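Local coordinates for protein carbohydrate deacetylase Agd3 (Neosartorya fumigata, PDB 6NWZ) that probably removes N-acetyl groups from galactosaminogalactan, an exopolysaccharide of Aspergillus fumigatus, as a zinc-binding carbohydrate esterase required for biofilm formation, at residues A[176-179]-A[180-183]; A[557-561]-A[562-566]; A[31-34]-A[35-38]; A[431-434]-A[435-438]; A[602-605]-A[606-610]. All coordinates share one frame; numbering follows the deposited sequence.

Contact 1: residues A[176-179]-A[180-183]. With NAG (2-acetamido-2-deoxy-beta-D-glucopyranose), chain C.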
loop_
_atom_site.group_PDB
_atom_site.type_symbol
_atom_site.label_atom_id
_atom_site.label_comp_id
_atom_site.label_asym_id
_atom_site.label_seq_id
_atom_site.Cartn_x
_atom_site.Cartn_y
_atom_site.Cartn_z
ATOM N N ILE A 176 -16.344 -30.449 -8.976
ATOM C CA ILE A 176 -16.206 -30.449 -10.428
ATOM C C ILE A 176 -16.932 -31.656 -11.001
ATOM O O ILE A 176 -16.751 -32.790 -10.537
ATOM C CB ILE A 176 -14.724 -30.445 -10.829
ATOM C CG1 ILE A 176 -14.040 -29.184 -10.306
ATOM C CG2 ILE A 176 -14.571 -30.548 -12.343
ATOM C CD1 ILE A 176 -12.601 -29.063 -10.734
ATOM N N SER A 177 -17.761 -31.418 -12.020
ATOM C CA SER A 177 -18.618 -32.466 -12.557
ATOM C C SER A 177 -18.065 -33.136 -13.811
ATOM O O SER A 177 -18.416 -34.288 -14.077
ATOM C CB SER A 177 -20.017 -31.907 -12.850
ATOM O OG SER A 177 -19.939 -30.702 -13.583
ATOM N N ASN A 178 -17.214 -32.459 -14.580
ATOM C CA ASN A 178 -16.570 -33.069 -15.746
ATOM C C ASN A 178 -15.136 -32.551 -15.790
ATOM O O ASN A 178 -14.901 -31.399 -16.169
ATOM C CB ASN A 178 -17.329 -32.751 -17.031
ATOM C CG ASN A 178 -16.681 -33.358 -18.269
ATOM O OD1 ASN A 178 -15.785 -34.196 -18.175
ATOM N ND2 ASN A 178 -17.145 -32.935 -19.442
ATOM N N SER A 179 -14.181 -33.403 -15.405
ATOM C CA SER A 179 -12.792 -32.970 -15.270
ATOM C C SER A 179 -12.088 -32.772 -16.603
ATOM O O SER A 179 -10.907 -32.406 -16.603
ATOM C CB SER A 179 -12.004 -33.973 -14.429
ATOM O OG SER A 179 -11.964 -35.238 -15.061
ATOM N N SER A 180 -12.766 -33.003 -17.725
ATOM C CA SER A 180 -12.184 -32.778 -19.041
ATOM C C SER A 180 -12.366 -31.349 -19.541
ATOM O O SER A 180 -11.695 -30.961 -20.503
ATOM C CB SER A 180 -12.782 -33.756 -20.054
ATOM O OG SER A 180 -12.325 -35.072 -19.799
ATOM N N ASN A 181 -13.246 -30.558 -18.920
ATOM C CA ASN A 181 -13.399 -29.153 -19.272
ATOM C C ASN A 181 -13.223 -28.206 -18.093
ATOM O O ASN A 181 -13.267 -26.987 -18.291
ATOM C CB ASN A 181 -14.770 -28.900 -19.920
ATOM C CG ASN A 181 -15.933 -29.264 -19.011
ATOM O OD1 ASN A 181 -15.849 -29.164 -17.785
ATOM N ND2 ASN A 181 -17.031 -29.689 -19.616
ATOM N N THR A 182 -13.032 -28.724 -16.880
ATOM C CA THR A 182 -12.953 -27.901 -15.682
ATOM C C THR A 182 -11.888 -28.469 -14.756
ATOM O O THR A 182 -11.928 -29.655 -14.416
ATOM C CB THR A 182 -14.307 -27.854 -14.959
ATOM O OG1 THR A 182 -15.313 -27.334 -15.842
ATOM C CG2 THR A 182 -14.224 -26.984 -13.716
ATOM N N LYS A 183 -10.942 -27.620 -14.352
ATOM C CA LYS A 183 -9.913 -27.972 -13.385
ATOM C C LYS A 183 -10.081 -27.128 -12.128
ATOM O O LYS A 183 -10.663 -26.041 -12.157
ATOM C CB LYS A 183 -8.504 -27.761 -13.953
ATOM C CG LYS A 183 -8.141 -26.299 -14.150
ATOM C CD LYS A 183 -6.775 -26.147 -14.781
ATOM C CE LYS A 183 -5.675 -26.574 -13.834
ATOM N NZ LYS A 183 -4.341 -26.301 -14.430
HETATM C C1 NAG C . -16.607 -33.422 -20.689
HETATM C C2 NAG C . -17.623 -34.253 -21.480
HETATM C C3 NAG C . -17.032 -34.682 -22.821
HETATM C C4 NAG C . -16.491 -33.480 -23.585
HETATM C C5 NAG C . -15.509 -32.710 -22.710
HETATM C C6 NAG C . -14.989 -31.447 -23.362
HETATM C C7 NAG C . -19.329 -35.763 -20.566
HETATM C C8 NAG C . -19.584 -36.998 -19.755
HETATM N N2 NAG C . -18.047 -35.418 -20.720
HETATM O O3 NAG C . -18.041 -35.335 -23.585
HETATM O O4 NAG C . -15.822 -33.910 -24.766
HETATM O O5 NAG C . -16.156 -32.316 -21.492
HETATM O O6 NAG C . -16.019 -30.491 -23.567
HETATM O O7 NAG C . -20.242 -35.106 -21.057
#

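Contact 2: residues A[557-561]-A[562-566]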
loop_
_atom_site.group_PDB
_atom_site.type_symbol
_atom_site.label_atom_id
_atom_site.label_comp_id
_atom_site.label_asym_id
_atom_site.label_seq_id
_atom_site.Cartn_x
_atom_site.Cartn_y
_atom_site.Cartn_z
ATOM N N PRO A 557 12.269 -10.497 27.170
ATOM C CA PRO A 557 12.140 -11.214 25.898
ATOM C C PRO A 557 10.713 -11.678 25.663
ATOM O O PRO A 557 10.006 -12.068 26.593
ATOM C CB PRO A 557 13.092 -12.400 26.065
ATOM C CG PRO A 557 14.097 -11.924 27.057
ATOM C CD PRO A 557 13.329 -11.064 28.016
ATOM N N ILE A 558 10.291 -11.613 24.400
ATOM C CA ILE A 558 9.003 -12.131 23.967
ATOM C C ILE A 558 9.246 -13.082 22.803
ATOM O O ILE A 558 10.354 -13.188 22.278
ATOM C CB ILE A 558 8.023 -11.014 23.560
ATOM C CG1 ILE A 558 8.550 -10.259 22.340
ATOM C CG2 ILE A 558 7.801 -10.062 24.722
ATOM C CD1 ILE A 558 7.602 -9.200 21.829
ATOM N N THR A 559 8.186 -13.778 22.402
ATOM C CA THR A 559 8.253 -14.743 21.316
ATOM C C THR A 559 7.346 -14.301 20.178
ATOM O O THR A 559 6.162 -14.021 20.395
ATOM C CB THR A 559 7.854 -16.140 21.789
ATOM O OG1 THR A 559 8.716 -16.547 22.861
ATOM C CG2 THR A 559 7.981 -17.128 20.645
ATOM N N VAL A 560 7.906 -14.241 18.973
ATOM C CA VAL A 560 7.178 -13.868 17.764
ATOM C C VAL A 560 7.348 -14.997 16.759
ATOM O O VAL A 560 8.472 -15.280 16.321
ATOM C CB VAL A 560 7.675 -12.536 17.180
ATOM C CG1 VAL A 560 6.907 -12.195 15.916
ATOM C CG2 VAL A 560 7.545 -11.410 18.200
ATOM N N ASN A 561 6.240 -15.642 16.401
ATOM C CA ASN A 561 6.234 -16.744 15.439
ATOM C C ASN A 561 7.239 -17.833 15.823
ATOM O O ASN A 561 7.988 -18.348 14.989
ATOM C CB ASN A 561 6.496 -16.234 14.022
ATOM C CG ASN A 561 5.316 -15.480 13.451
ATOM O OD1 ASN A 561 4.195 -15.584 13.951
ATOM N ND2 ASN A 561 5.560 -14.719 12.391
ATOM N N GLY A 562 7.245 -18.183 17.109
ATOM C CA GLY A 562 8.052 -19.278 17.599
ATOM C C GLY A 562 9.492 -18.938 17.914
ATOM O O GLY A 562 10.209 -19.796 18.447
ATOM N N VAL A 563 9.944 -17.726 17.610
ATOM C CA VAL A 563 11.317 -17.311 17.862
ATOM C C VAL A 563 11.302 -16.345 19.038
ATOM O O VAL A 563 10.577 -15.341 19.017
ATOM C CB VAL A 563 11.954 -16.676 16.615
ATOM C CG1 VAL A 563 13.208 -15.914 16.983
ATOM C CG2 VAL A 563 12.274 -17.753 15.591
ATOM N N THR A 564 12.088 -16.656 20.066
ATOM C CA THR A 564 12.152 -15.858 21.283
ATOM C C THR A 564 13.366 -14.939 21.229
ATOM O O THR A 564 14.491 -15.403 21.014
ATOM C CB THR A 564 12.227 -16.747 22.524
ATOM O OG1 THR A 564 11.050 -17.558 22.612
ATOM C CG2 THR A 564 12.330 -15.893 23.766
ATOM N N ALA A 565 13.134 -13.646 21.441
ATOM C CA ALA A 565 14.188 -12.646 21.356
ATOM C C ALA A 565 13.733 -11.395 22.093
ATOM O O ALA A 565 12.565 -11.258 22.469
ATOM C CB ALA A 565 14.536 -12.320 19.901
ATOM N N LYS A 566 14.678 -10.474 22.287
ATOM C CA LYS A 566 14.385 -9.176 22.895
ATOM C C LYS A 566 13.852 -8.198 21.843
ATOM O O LYS A 566 14.421 -7.140 21.575
ATOM C CB LYS A 566 15.626 -8.634 23.593
ATOM C CG LYS A 566 15.989 -9.403 24.853
ATOM C CD LYS A 566 17.420 -9.135 25.285
ATOM C CE LYS A 566 17.660 -7.657 25.505
ATOM N NZ LYS A 566 19.094 -7.379 25.787
#

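Contact 3: residues A[31-34]-A[35-38]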
loop_
_atom_site.group_PDB
_atom_site.type_symbol
_atom_site.label_atom_id
_atom_site.label_comp_id
_atom_site.label_asym_id
_atom_site.label_seq_id
_atom_site.Cartn_x
_atom_site.Cartn_y
_atom_site.Cartn_z
ATOM N N ALA A 31 -21.117 -5.419 -13.398
ATOM C CA ALA A 31 -21.617 -5.609 -12.044
ATOM C C ALA A 31 -22.986 -4.952 -11.925
ATOM O O ALA A 31 -23.447 -4.261 -12.837
ATOM C CB ALA A 31 -20.640 -5.048 -11.004
ATOM N N LYS A 32 -23.639 -5.177 -10.782
ATOM C CA LYS A 32 -24.983 -4.641 -10.585
ATOM C C LYS A 32 -24.954 -3.192 -10.115
ATOM O O LYS A 32 -25.781 -2.380 -10.542
ATOM C CB LYS A 32 -25.758 -5.506 -9.588
ATOM C CG LYS A 32 -25.764 -6.982 -9.942
ATOM C CD LYS A 32 -26.969 -7.712 -9.371
ATOM C CE LYS A 32 -27.106 -7.496 -7.880
ATOM N NZ LYS A 32 -28.293 -8.217 -7.350
ATOM N N ASP A 33 -24.016 -2.851 -9.236
ATOM C CA ASP A 33 -23.901 -1.507 -8.690
ATOM C C ASP A 33 -22.426 -1.191 -8.492
ATOM O O ASP A 33 -21.552 -2.036 -8.712
ATOM C CB ASP A 33 -24.679 -1.371 -7.376
ATOM C CG ASP A 33 -24.390 -2.505 -6.405
ATOM O OD1 ASP A 33 -24.944 -3.608 -6.588
ATOM O OD2 ASP A 33 -23.593 -2.297 -5.468
ATOM N N SER A 34 -22.152 0.040 -8.059
ATOM C CA SER A 34 -20.770 0.467 -7.875
ATOM C C SER A 34 -20.075 -0.312 -6.764
ATOM O O SER A 34 -18.861 -0.541 -6.835
ATOM C CB SER A 34 -20.723 1.964 -7.581
ATOM O OG SER A 34 -21.499 2.266 -6.436
ATOM N N SER A 35 -20.815 -0.726 -5.732
ATOM C CA SER A 35 -20.204 -1.528 -4.675
ATOM C C SER A 35 -19.718 -2.867 -5.217
ATOM O O SER A 35 -18.598 -3.297 -4.917
ATOM C CB SER A 35 -21.197 -1.742 -3.533
ATOM O OG SER A 35 -21.901 -0.546 -3.248
ATOM N N ALA A 36 -20.541 -3.532 -6.028
ATOM C CA ALA A 36 -20.134 -4.807 -6.610
ATOM C C ALA A 36 -18.912 -4.635 -7.503
ATOM O O ALA A 36 -17.954 -5.410 -7.418
ATOM C CB ALA A 36 -21.293 -5.425 -7.390
ATOM N N ALA A 37 -18.925 -3.611 -8.362
ATOM C CA ALA A 37 -17.816 -3.401 -9.288
ATOM C C ALA A 37 -16.530 -3.029 -8.563
ATOM O O ALA A 37 -15.436 -3.277 -9.081
ATOM C CB ALA A 37 -18.176 -2.320 -10.307
ATOM N N SER A 38 -16.638 -2.436 -7.372
ATOM C CA SER A 38 -15.446 -1.997 -6.656
ATOM C C SER A 38 -14.559 -3.169 -6.256
ATOM O O SER A 38 -13.334 -3.015 -6.174
ATOM C CB SER A 38 -15.845 -1.188 -5.425
ATOM O OG SER A 38 -16.737 -1.924 -4.607
HETATM O O HOH W 1 -23.664 0.733 -4.783
#

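Contact 4: residues A[431-434]-A[435-438]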
loop_
_atom_site.group_PDB
_atom_site.type_symbol
_atom_site.label_atom_id
_atom_site.label_comp_id
_atom_site.label_asym_id
_atom_site.label_seq_id
_atom_site.Cartn_x
_atom_site.Cartn_y
_atom_site.Cartn_z
ATOM N N ILE A 431 7.969 15.118 8.015
ATOM C CA ILE A 431 6.888 14.479 8.758
ATOM C C ILE A 431 6.322 15.540 9.694
ATOM O O ILE A 431 6.936 15.831 10.731
ATOM C CB ILE A 431 7.379 13.247 9.534
ATOM C CG1 ILE A 431 8.102 12.271 8.596
ATOM C CG2 ILE A 431 6.213 12.582 10.258
ATOM C CD1 ILE A 431 8.570 10.993 9.269
ATOM N N PRO A 432 5.190 16.159 9.370
ATOM C CA PRO A 432 4.686 17.271 10.191
ATOM C C PRO A 432 4.441 16.826 11.621
ATOM O O PRO A 432 3.994 15.695 11.864
ATOM C CB PRO A 432 3.380 17.672 9.485
ATOM C CG PRO A 432 3.039 16.521 8.590
ATOM C CD PRO A 432 4.340 15.902 8.196
ATOM N N PRO A 433 4.726 17.686 12.599
ATOM C CA PRO A 433 4.729 17.246 14.005
ATOM C C PRO A 433 3.320 16.913 14.472
ATOM O O PRO A 433 2.445 17.782 14.509
ATOM C CB PRO A 433 5.310 18.453 14.751
ATOM C CG PRO A 433 4.946 19.633 13.886
ATOM C CD PRO A 433 4.951 19.137 12.462
ATOM N N ALA A 434 3.101 15.643 14.819
ATOM C CA ALA A 434 1.776 15.138 15.183
ATOM C C ALA A 434 0.757 15.388 14.077
ATOM O O ALA A 434 -0.440 15.523 14.345
ATOM C CB ALA A 434 1.286 15.744 16.502
ATOM N N ILE A 435 1.235 15.449 12.830
ATOM C CA ILE A 435 0.418 15.741 11.655
ATOM C C ILE A 435 -0.409 16.997 11.908
ATOM O O ILE A 435 -1.643 16.970 11.830
ATOM C CB ILE A 435 -0.471 14.537 11.283
ATOM C CG1 ILE A 435 0.342 13.249 11.350
ATOM C CG2 ILE A 435 -1.014 14.680 9.866
ATOM C CD1 ILE A 435 1.518 13.230 10.395
ATOM N N THR A 436 0.262 18.105 12.223
ATOM C CA THR A 436 -0.399 19.369 12.514
ATOM C C THR A 436 0.058 20.442 11.532
ATOM O O THR A 436 1.106 20.330 10.891
ATOM C CB THR A 436 -0.138 19.833 13.962
ATOM O OG1 THR A 436 1.258 20.100 14.157
ATOM C CG2 THR A 436 -0.589 18.772 14.953
ATOM N N GLY A 437 -0.754 21.492 11.417
ATOM C CA GLY A 437 -0.486 22.568 10.489
ATOM C C GLY A 437 -0.943 22.320 9.070
ATOM O O GLY A 437 -0.783 23.210 8.223
ATOM N N LEU A 438 -1.511 21.150 8.780
ATOM C CA LEU A 438 -1.969 20.846 7.430
ATOM C C LEU A 438 -3.180 21.670 7.014
ATOM O O LEU A 438 -3.551 21.638 5.837
ATOM C CB LEU A 438 -2.281 19.353 7.305
ATOM C CG LEU A 438 -1.072 18.413 7.187
ATOM C CD1 LEU A 438 -0.404 18.145 8.533
ATOM C CD2 LEU A 438 -1.473 17.111 6.529
#

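Contact 5: residues A[602-605]-A[606-610]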
loop_
_atom_site.group_PDB
_atom_site.type_symbol
_atom_site.label_atom_id
_atom_site.label_comp_id
_atom_site.label_asym_id
_atom_site.label_seq_id
_atom_site.Cartn_x
_atom_site.Cartn_y
_atom_site.Cartn_z
ATOM N N LEU A 602 3.357 11.088 -7.036
ATOM C CA LEU A 602 3.091 12.136 -8.016
ATOM C C LEU A 602 3.076 11.574 -9.432
ATOM O O LEU A 602 2.188 11.902 -10.228
ATOM C CB LEU A 602 4.129 13.247 -7.892
ATOM C CG LEU A 602 3.842 14.505 -8.708
ATOM C CD1 LEU A 602 2.604 15.220 -8.187
ATOM C CD2 LEU A 602 5.043 15.419 -8.670
ATOM N N ALA A 603 4.049 10.722 -9.763
ATOM C CA ALA A 603 4.103 10.140 -11.100
ATOM C C ALA A 603 2.894 9.252 -11.368
ATOM O O ALA A 603 2.345 9.260 -12.476
ATOM C CB ALA A 603 5.400 9.353 -11.277
ATOM N N ARG A 604 2.471 8.473 -10.370
ATOM C CA ARG A 604 1.253 7.683 -10.519
ATOM C C ARG A 604 0.062 8.582 -10.815
ATOM O O ARG A 604 -0.735 8.304 -11.719
ATOM C CB ARG A 604 0.996 6.861 -9.257
ATOM C CG ARG A 604 -0.401 6.254 -9.189
ATOM C CD ARG A 604 -0.599 5.221 -10.284
ATOM N NE ARG A 604 -2.010 4.977 -10.568
ATOM C CZ ARG A 604 -2.668 3.876 -10.216
ATOM N NH1 ARG A 604 -2.045 2.907 -9.563
ATOM N NH2 ARG A 604 -3.949 3.745 -10.523
ATOM N N TYR A 605 -0.064 9.677 -10.067
ATOM C CA TYR A 605 -1.184 10.586 -10.275
ATOM C C TYR A 605 -1.125 11.230 -11.655
ATOM O O TYR A 605 -2.162 11.431 -12.298
ATOM C CB TYR A 605 -1.199 11.652 -9.179
ATOM C CG TYR A 605 -2.123 12.809 -9.466
ATOM C CD1 TYR A 605 -3.482 12.724 -9.196
ATOM C CD2 TYR A 605 -1.636 13.993 -10.010
ATOM C CE1 TYR A 605 -4.331 13.784 -9.461
ATOM C CE2 TYR A 605 -2.476 15.056 -10.278
ATOM C CZ TYR A 605 -3.820 14.947 -10.002
ATOM O OH TYR A 605 -4.654 16.006 -10.268
ATOM N N GLN A 606 0.079 11.548 -12.133
ATOM C CA GLN A 606 0.202 12.290 -13.384
ATOM C C GLN A 606 -0.063 11.405 -14.596
ATOM O O GLN A 606 -0.840 11.776 -15.482
ATOM C CB GLN A 606 1.581 12.938 -13.476
ATOM C CG GLN A 606 1.730 14.168 -12.599
ATOM C CD GLN A 606 3.067 14.849 -12.782
ATOM O OE1 GLN A 606 4.007 14.264 -13.322
ATOM N NE2 GLN A 606 3.161 16.096 -12.339
ATOM N N ARG A 607 0.565 10.226 -14.654
ATOM C CA ARG A 607 0.347 9.337 -15.790
ATOM C C ARG A 607 -1.089 8.837 -15.870
ATOM O O ARG A 607 -1.529 8.426 -16.948
ATOM C CB ARG A 607 1.306 8.146 -15.739
ATOM C CG ARG A 607 1.075 7.196 -14.584
ATOM C CD ARG A 607 1.935 5.953 -14.732
ATOM N NE ARG A 607 1.841 5.091 -13.559
ATOM C CZ ARG A 607 2.662 5.165 -12.517
ATOM N NH1 ARG A 607 3.639 6.060 -12.509
ATOM N NH2 ARG A 607 2.506 4.349 -11.487
ATOM N N ASP A 608 -1.828 8.854 -14.758
ATOM C CA ASP A 608 -3.240 8.490 -14.804
ATOM C C ASP A 608 -4.080 9.546 -15.510
ATOM O O ASP A 608 -5.216 9.260 -15.899
ATOM C CB ASP A 608 -3.778 8.253 -13.390
ATOM C CG ASP A 608 -3.308 6.936 -12.788
ATOM O OD1 ASP A 608 -2.637 6.145 -13.489
ATOM O OD2 ASP A 608 -3.616 6.690 -11.602
ATOM N N GLN A 609 -3.551 10.756 -15.680
ATOM C CA GLN A 609 -4.248 11.813 -16.400
ATOM C C GLN A 609 -3.981 11.792 -17.899
ATOM O O GLN A 609 -4.613 12.558 -18.634
ATOM C CB GLN A 609 -3.856 13.188 -15.843
ATOM C CG GLN A 609 -3.834 13.274 -14.323
ATOM C CD GLN A 609 -5.185 12.997 -13.694
ATOM O OE1 GLN A 609 -6.230 13.281 -14.282
ATOM N NE2 GLN A 609 -5.171 12.435 -12.492
ATOM N N CYS A 610 -3.062 10.948 -18.371
ATOM C CA CYS A 610 -2.741 10.881 -19.790
ATOM C C CYS A 610 -3.663 9.954 -20.570
ATOM O O CYS A 610 -3.672 10.012 -21.805
ATOM C CB CYS A 610 -1.293 10.420 -19.987
ATOM S SG CYS A 610 -0.023 11.559 -19.380
#

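Contact 1: residues A[176-179]-A[180-183]
The carbonyl oxygen of Asn178 is approached by two backbone N-H groups, Asn181 N and Thr182 N, each 3.3 Å from Asn178 O and each giving a weak bond. The one from Asn181 is nearly straight (165°), while that from Thr182 is strongly bent. A third bond uses the side chain: Ser180 N gives its hydrogen to Asn178 OD1, sitting well above the plane of the amide carbonyl. The first torsion of Asn178, with CG anti to the backbone N (chi1 179°), places the amide beside the turn, and chi2 (12°) turns OD1 to Ser180 N. This is an Asx turn within a type I beta turn from Asn178 to Asn181, and it coincides with an N-glycosylation sequon, Asn178-Ser179-Ser180. The sugar is in place, with Asn178 ND2 bonded to C1 of the first N-acetylglucosamine at 1.4 Å. The Asn181 amide lies alongside the linkage, its ND2 3.3 Å from the sugar ring oxygen O5. Its other end is held by the next residue, since Thr182 OG1 donates to Asn181 OD1 at 2.7 Å; Thr182 OG1 also bonds to the side chain of Asn204. Further from the sugar, the chain leaves strand 174-176 and enters strand 182-188. There the CG2 branch of Ile176 lies 3.8 Å from Thr182 CB, while Ile176 CD1 reaches past to the backbone of Lys183, and Ile176 also packs on Thr199 and Val202 of strand 198-206. Lys183 turns its amine to Asp149 and Asp152 in two salt bridges.

Contact 2: residues A[557-561]-A[562-566]
A beta hairpin with a two-residue loop joins strands 558-560 and 563-565, its type I' turn running from Val560 to Val563. Asn561 and Gly562 fill the two corner positions, a pairing well known for this turn, and both have the positive phi it needs. The ladder is antiparallel: Val560 N donates to Val563 O at 2.9 Å, Val563 N returns a bond to Val560 O, and Ile558 and Ala565 exchange a second pair, with Ala565 N 2.9 Å from Ile558 O. Between these two hydrogen-bonded pairs sits the non-hydrogen-bonded pair Thr559 and Thr564. Their hydroxyls meet, OG1 of Thr559 lying 2.6 Å from OG1 of Thr564, and either could be the donor. Both threonines hold OG1 anti to the carbonyl carbon (chi1 -58° and -62°), and this turns the oxygens inward across the strands; the methyl CG2 of Thr559 rests 3.5 Å from Val563 O. At the open end, the side chains of Pro557 and Lys566 lie side by side, Pro557 CG to Lys566 CG 3.8 Å, and Lys566 NZ bonds to Ala553 O. On the other face Val560 packs against helix 569-584, to which Asn561 ND2 is also tied through Gln579. The hairpin is therefore two-sided: apolar Ile558, Val560, Val563 and Ala565 share one face, while the exposed threonine face shares one hydrogen bond between its two hydroxyls.

Contact 3: residues A[31-34]-A[35-38]
With CG set between its backbone N and carbonyl carbon (chi1 48°), Asp33 folds its carboxylate forward over the first turn of the helix, where OD2 meets the N-H groups of Ser35 and Ala36. Both bonds are weak: Ser35 N stands 3.2 Å from Asp33 OD2 in a strongly bent bond (121°), and Ala36 N is 3.3 Å from the same oxygen. A water bridges the side chains of Asp33, Ser34 and Ser35, and Ser35 OG, anti to the carbonyl carbon (chi1 -42°), reaches it at 2.7 Å. That water donates to Asp33 OD2 and is also bound to Ser34 OG. One carboxylate oxygen thus gathers two backbone donors and a water, and the N-terminal end of the helix would be expected to favour its negative charge. Behind this polar cluster the regular helix bonding begins: Ala37 N donates to Asp33 O at 3.1 Å, in the plane of that carbonyl, and Ser38 N to Ser34 O at 3.0 Å. On the buried side the methyl of Ala31 lies 3.7 Å from both Ala36 CB and Ala37 CB, closing the loop against the helix. Lys32 leads off to Ser84 O and the ring of Tyr85. Asp33 is a classical aspartate N-cap, here starting helix 34-47 just after strand 22-31, with the parallel strand 51-55 following the helix.

Contact 4: residues A[431-434]-A[435-438]
Thr436 OG1 donates to Pro433 O at 2.6 Å, lying in the plane of that carbonyl and nearly in line with it (C=O...O angle 160°). The second bond, Ile435 N to Pro432 O at 2.9 Å, comes from well above its carbonyl plane. It closes a reversal whose corners, Pro433 and Ala434, have the backbone angles of a type II beta turn. Thr436 places OG1 between its backbone N and carbonyl carbon (chi1 64°), tucking the oxygen under the turn, where it also lies 3.7 Å from Pro433 CG, the two side chains crossing at about a right angle. The methyl CG2 of Thr436 lies against the same turn, 3.3 Å from Ala434 O. Outside the polar core the Pro432 ring is met by two side chains. Leu438 crosses it at about a right angle, with CD1 3.8 Å from Pro432 CG, and Ile435 CD1 comes to 4.0 Å from the same carbon. Pro432 itself packs on strand 454-456, and Leu438 on Val488. The loop borders metal sites of the deacetylase domain: the side chain of Pro433 lies about 4 Å from that of the zinc ligand His392, and the side chain of Ala434 about 5 Å from a bound zinc. Buried Thr436 OG1 also accepts from Gln395 N, the residue after the zinc ligand Glu394. One hydroxyl is thus satisfied in both directions, and ties this proline-rich turn to a metal-binding segment.

Contact 5: residues A[602-605]-A[606-610]
Arg604 starts with CB 3.7 Å from NH2 of Arg607. Its CG, anti to the backbone N (chi1 167°), lies 4.0 Å from Asp608 OD2, and the bend at chi2 (66°) turns CD and NE to Asp608, with CD also 3.4 Å from Arg607 NH2. NE meets Asp608 OD2 at 2.6 Å, with the oxygen at the edge of the guanidinium, in its plane, and approached on its syn side. NH2 adds a weak bond to the same Asp608 OD2 at 3.2 Å, and is also bound to Asn45 O; Asp608 OD2 has a further partner in Trp472 NE1. Both bonds of the salt bridge use OD2, with the guanidinium and carboxylate planes 76° apart rather than in the coplanar two-oxygen pairing. This is an i, i+4 ion pair from helix 594-607 to Asp608. Arg607 lays one guanidinium face over Arg604 CA. One step along, Gln609 NE2 donates to Tyr605 O at 3.2 Å while sitting 3.4 Å above one face of the Tyr605 ring, towards its rim. The chain then takes a type I turn from Arg607 to Cys610, which forms a disulfide with Cys635.

Overall arrangement
Along the chain the order is contact 3, contact 1, contact 4, contact 2, contact 5. Contacts 3 and 1 belong to the CBM87 region, their centres about 30 Å apart; the other three belong to the deacetylase region. None touches another. Contacts 3 and 5 come nearest, about 12 Å between closest atoms, and the bond from Arg604 NH2 to Asn45 O joins helices 594-607 and 34-47, consistent with a meeting of the two regions there. Contact 4 borders the zinc sites of His392 and Glu394, about 58 Å between centres from contact 1, on the opposite side of the chain's centre; glycans and zinc ions occur near both. Contact 2 is a peripheral hairpin, about 34 Å between centres from contact 4.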